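Anthrone oxidase-like protein (Streptomyces ambofaciens, PDB 5F9P) is an oxygenase that probably cleaves a carbon–carbon bond in atypical angucycline biosynthesis, in an oxidative opening of ring B. Local coordinates at residues A[128-132]-A[133-137]; A[206-209]-A[210-214]. All coordinates share one frame; numbering follows the deposited sequence.

Contact 1: residues A[128-132]-A[133-137]; sequences FPVTP and QGQDE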
# COMPACT_ATOMS: atom_id res chain seq x y z
N PHE A 128 9.38 4.79 -1.46
CA PHE A 128 10.64 5.51 -1.71
C PHE A 128 11.33 5.81 -0.40
O PHE A 128 10.79 6.55 0.43
CB PHE A 128 10.40 6.86 -2.38
CG PHE A 128 9.56 6.82 -3.64
CD1 PHE A 128 8.18 6.84 -3.57
CD2 PHE A 128 10.16 6.85 -4.89
CE1 PHE A 128 7.41 6.84 -4.73
CE2 PHE A 128 9.40 6.85 -6.04
CZ PHE A 128 8.01 6.85 -5.96
N PRO A 129 12.54 5.27 -0.20
CA PRO A 129 13.34 5.81 0.90
C PRO A 129 13.80 7.21 0.48
O PRO A 129 14.22 7.38 -0.67
CB PRO A 129 14.53 4.84 0.99
CG PRO A 129 14.65 4.27 -0.37
CD PRO A 129 13.26 4.23 -0.96
N VAL A 130 13.69 8.19 1.37
CA VAL A 130 14.09 9.56 1.04
C VAL A 130 15.01 10.13 2.11
O VAL A 130 15.11 9.58 3.21
CB VAL A 130 12.85 10.48 0.92
CG1 VAL A 130 11.95 10.01 -0.24
CG2 VAL A 130 12.10 10.49 2.22
N THR A 131 15.69 11.21 1.78
CA THR A 131 16.50 11.90 2.76
C THR A 131 15.56 12.53 3.75
O THR A 131 14.44 12.94 3.38
CB THR A 131 17.39 12.98 2.12
OG1 THR A 131 16.55 13.95 1.48
CG2 THR A 131 18.32 12.37 1.08
N PRO A 132 15.97 12.61 5.01
CA PRO A 132 15.17 13.29 6.03
C PRO A 132 14.98 14.74 5.62
O PRO A 132 13.89 15.29 5.76
CB PRO A 132 16.04 13.19 7.29
CG PRO A 132 16.99 12.06 7.01
CD PRO A 132 17.25 12.10 5.55
N GLN A 133 16.04 15.34 5.08
CA GLN A 133 15.96 16.70 4.58
C GLN A 133 14.90 16.83 3.47
O GLN A 133 14.17 17.82 3.41
CB GLN A 133 17.33 17.18 4.06
CG GLN A 133 17.38 18.66 3.67
CD GLN A 133 17.45 19.61 4.88
OE1 GLN A 133 18.01 19.25 5.92
NE2 GLN A 133 16.91 20.81 4.73
N GLY A 134 14.80 15.83 2.60
CA GLY A 134 13.95 15.94 1.43
C GLY A 134 12.56 15.33 1.51
O GLY A 134 11.84 15.30 0.52
N GLN A 135 12.15 14.84 2.67
CA GLN A 135 10.86 14.17 2.78
C GLN A 135 9.66 15.03 2.35
O GLN A 135 8.81 14.57 1.56
CB GLN A 135 10.62 13.61 4.19
CG GLN A 135 9.39 12.72 4.26
CD GLN A 135 9.16 12.10 5.63
OE1 GLN A 135 9.02 10.88 5.75
NE2 GLN A 135 9.09 12.93 6.65
N ASP A 136 9.59 16.27 2.83
CA ASP A 136 8.45 17.13 2.49
C ASP A 136 8.43 17.45 1.01
O ASP A 136 7.38 17.59 0.40
CB ASP A 136 8.48 18.43 3.29
CG ASP A 136 8.15 18.23 4.75
OD1 ASP A 136 7.41 17.27 5.08
OD2 ASP A 136 8.62 19.04 5.57
N GLU A 137 9.62 17.58 0.44
CA GLU A 137 9.74 17.81 -0.99
C GLU A 137 9.14 16.63 -1.77
O GLU A 137 8.35 16.82 -2.70
CB GLU A 137 11.23 18.00 -1.33
CG GLU A 137 11.55 17.99 -2.81
CD GLU A 137 11.11 19.26 -3.52
OE1 GLU A 137 10.44 20.10 -2.88
OE2 GLU A 137 11.44 19.40 -4.72
O HOH W 1 11.32 16.91 5.04

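Contact 2: residues A[206-209]-A[210-214]; sequences GRVR and AVVAG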
# COMPACT_ATOMS: atom_id res chain seq x y z
N GLY A 206 11.48 14.39 -11.28
CA GLY A 206 12.80 14.95 -11.06
C GLY A 206 13.02 15.38 -9.62
O GLY A 206 14.12 15.25 -9.08
N ARG A 207 11.97 15.91 -9.01
CA ARG A 207 12.02 16.32 -7.61
C ARG A 207 12.17 15.11 -6.68
O ARG A 207 12.99 15.12 -5.77
CB ARG A 207 10.78 17.13 -7.26
CG ARG A 207 10.81 18.55 -7.85
CD ARG A 207 9.45 19.23 -7.72
NE ARG A 207 9.14 19.58 -6.34
CZ ARG A 207 7.91 19.84 -5.90
NH1 ARG A 207 6.88 19.80 -6.74
NH2 ARG A 207 7.72 20.15 -4.63
N VAL A 208 11.39 14.06 -6.92
CA VAL A 208 11.54 12.84 -6.13
C VAL A 208 12.92 12.24 -6.33
O VAL A 208 13.61 11.90 -5.36
CB VAL A 208 10.47 11.80 -6.50
CG1 VAL A 208 10.67 10.52 -5.69
CG2 VAL A 208 9.09 12.38 -6.24
N ARG A 209 13.35 12.13 -7.58
CA ARG A 209 14.67 11.56 -7.90
C ARG A 209 15.79 12.25 -7.11
O ARG A 209 16.74 11.60 -6.66
CB ARG A 209 14.92 11.66 -9.41
CG ARG A 209 16.35 11.28 -9.85
CD ARG A 209 16.47 11.42 -11.36
NE ARG A 209 17.83 11.26 -11.88
CZ ARG A 209 18.11 10.66 -13.03
NH1 ARG A 209 17.13 10.15 -13.77
NH2 ARG A 209 19.37 10.57 -13.45
N ALA A 210 15.67 13.56 -6.92
CA ALA A 210 16.71 14.31 -6.21
C ALA A 210 16.86 13.90 -4.75
O ALA A 210 17.93 14.06 -4.17
CB ALA A 210 16.44 15.82 -6.32
N VAL A 211 15.80 13.38 -4.14
CA VAL A 211 15.83 13.11 -2.71
C VAL A 211 15.65 11.64 -2.34
O VAL A 211 15.56 11.32 -1.16
CB VAL A 211 14.78 13.97 -1.93
CG1 VAL A 211 15.03 15.46 -2.14
CG2 VAL A 211 13.38 13.60 -2.34
N VAL A 212 15.60 10.76 -3.33
CA VAL A 212 15.61 9.31 -3.07
C VAL A 212 16.95 8.88 -2.47
O VAL A 212 18.01 9.22 -2.98
CB VAL A 212 15.34 8.50 -4.37
CG1 VAL A 212 15.68 7.03 -4.16
CG2 VAL A 212 13.88 8.66 -4.81
N ALA A 213 16.89 8.11 -1.38
CA ALA A 213 18.08 7.75 -0.63
C ALA A 213 18.25 6.24 -0.54
O ALA A 213 18.27 5.67 0.55
CB ALA A 213 18.02 8.36 0.76
N GLY A 214 18.37 5.58 -1.68
CA GLY A 214 18.39 4.12 -1.69
C GLY A 214 17.49 3.59 -2.78
O GLY A 214 16.84 4.37 -3.47
O HOH W 2 18.37 9.98 -5.68

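Contact 1: residues A[128-132]-A[133-137]
A chi1 of 60° places OG1 of T131 between its own backbone N and carbonyl carbon, on the side where G134 N passes. In V130, chi1 of -63° puts CG2 in the equivalent position, from which it reaches the start of the following helix. The first of these settings produces a polar contact. OG1 lies 2.8 Å from G134 N and accepts its hydrogen, while the carbonyl O of T131 accepts from the same G134 N at 3.0 Å. Both bonds are weak, since neither angle at the hydrogen is wider than 130°; one N-H is divided between two oxygens of a single residue. G134 has no side chain, and OG1 comes within 3.3 Å of its CA. The CA atoms of T131 and G134 are 5.0 Å apart, and a type I beta turn from P132 to Q135 overlaps that bend and leads into helix 135-142, whose N-cap is G134.

The V130 setting gives an apolar contact. CG2 rests 3.9 Å from Q135 CA and 4.0 Å from Q135 CB, so the methyl packs on the root of the glutamine, and the two side chains cross at about a right angle. Beyond this segment pair, V130 also touches A172 of strand 172-180 and A138 of helix 135-142. Strand 122-130 belongs to the closed antiparallel barrel, in a region assigned to the antibiotic biosynthesis monooxygenase family (dimeric alpha-beta barrel clan).

A water spans the turn: it donates to P132 O at 3.1 Å and accepts from D136 N at 2.9 Å. The chemistry thus implies a strand-to-helix junction held by several modest interactions: a shared N-H at the N-cap, a methyl against the helix start, and a water that satisfies an N-H of the first helical turn.

Contact 2: residues A[206-209]-A[210-214]
The closing part of helix 199-211, where the chain leaves helical geometry for the loop before strand 217-228, is the setting of this contact. Regular i to i-4 bonding is still present at its start: A210 N donates to G206 O at 3.2 Å, with a second, weak bond to R207 O. Two residues on, V208 O takes two donors. V211 N comes to 2.9 Å with an angle of 151° at the hydrogen, but lies 51° out of the carbonyl plane of V208 and so is not on a lone pair; V212 N adds a weak bond to V208 O at 3.1 Å. The short i to i-3 bond being the straighter of the two is consistent with 3-10-like bonding where the helix runs out.

Side chains follow the same pairing. With V208 CG1 anti to the backbone N (chi1 178°), CG1 meets V212 CG2 at 3.8 Å. Two methyls also come close to the doubly used V208 O: V212 CG2 at 3.3 Å and V211 CG2 at 3.5 Å. V208 and V212 both touch F128 of strand 122-130. R207 turns elsewhere, to a salt bridge with D140.

A water donates to R209 O at a short 2.5 Å and also to V212 O. Chemically, this suggests that the fading helical bonding is supplemented at the surface by solvent: the water appears to link a carbonyl of the helix to one of the loop.

How the contacts relate
Contact 1 precedes contact 2 along the chain, yet their centres lie only about 8 Å apart, on the same side of the chain's centre. Contact 1 joins barrel strand 122-130 to helix 135-142; contact 2 ends helix 199-211 and leads toward strand 217-228, the antiparallel neighbour of 122-130. They meet directly: E137 OE2 and R207 NE form a 2.8 Å salt bridge between the two helices, and P129 O probably accepts a hydrogen bond from A213 N at 2.9 Å. V130 CB also packs on V211 O at 3.5 Å. The two junctions therefore form a continuous patch that ties both helices to one part of the barrel.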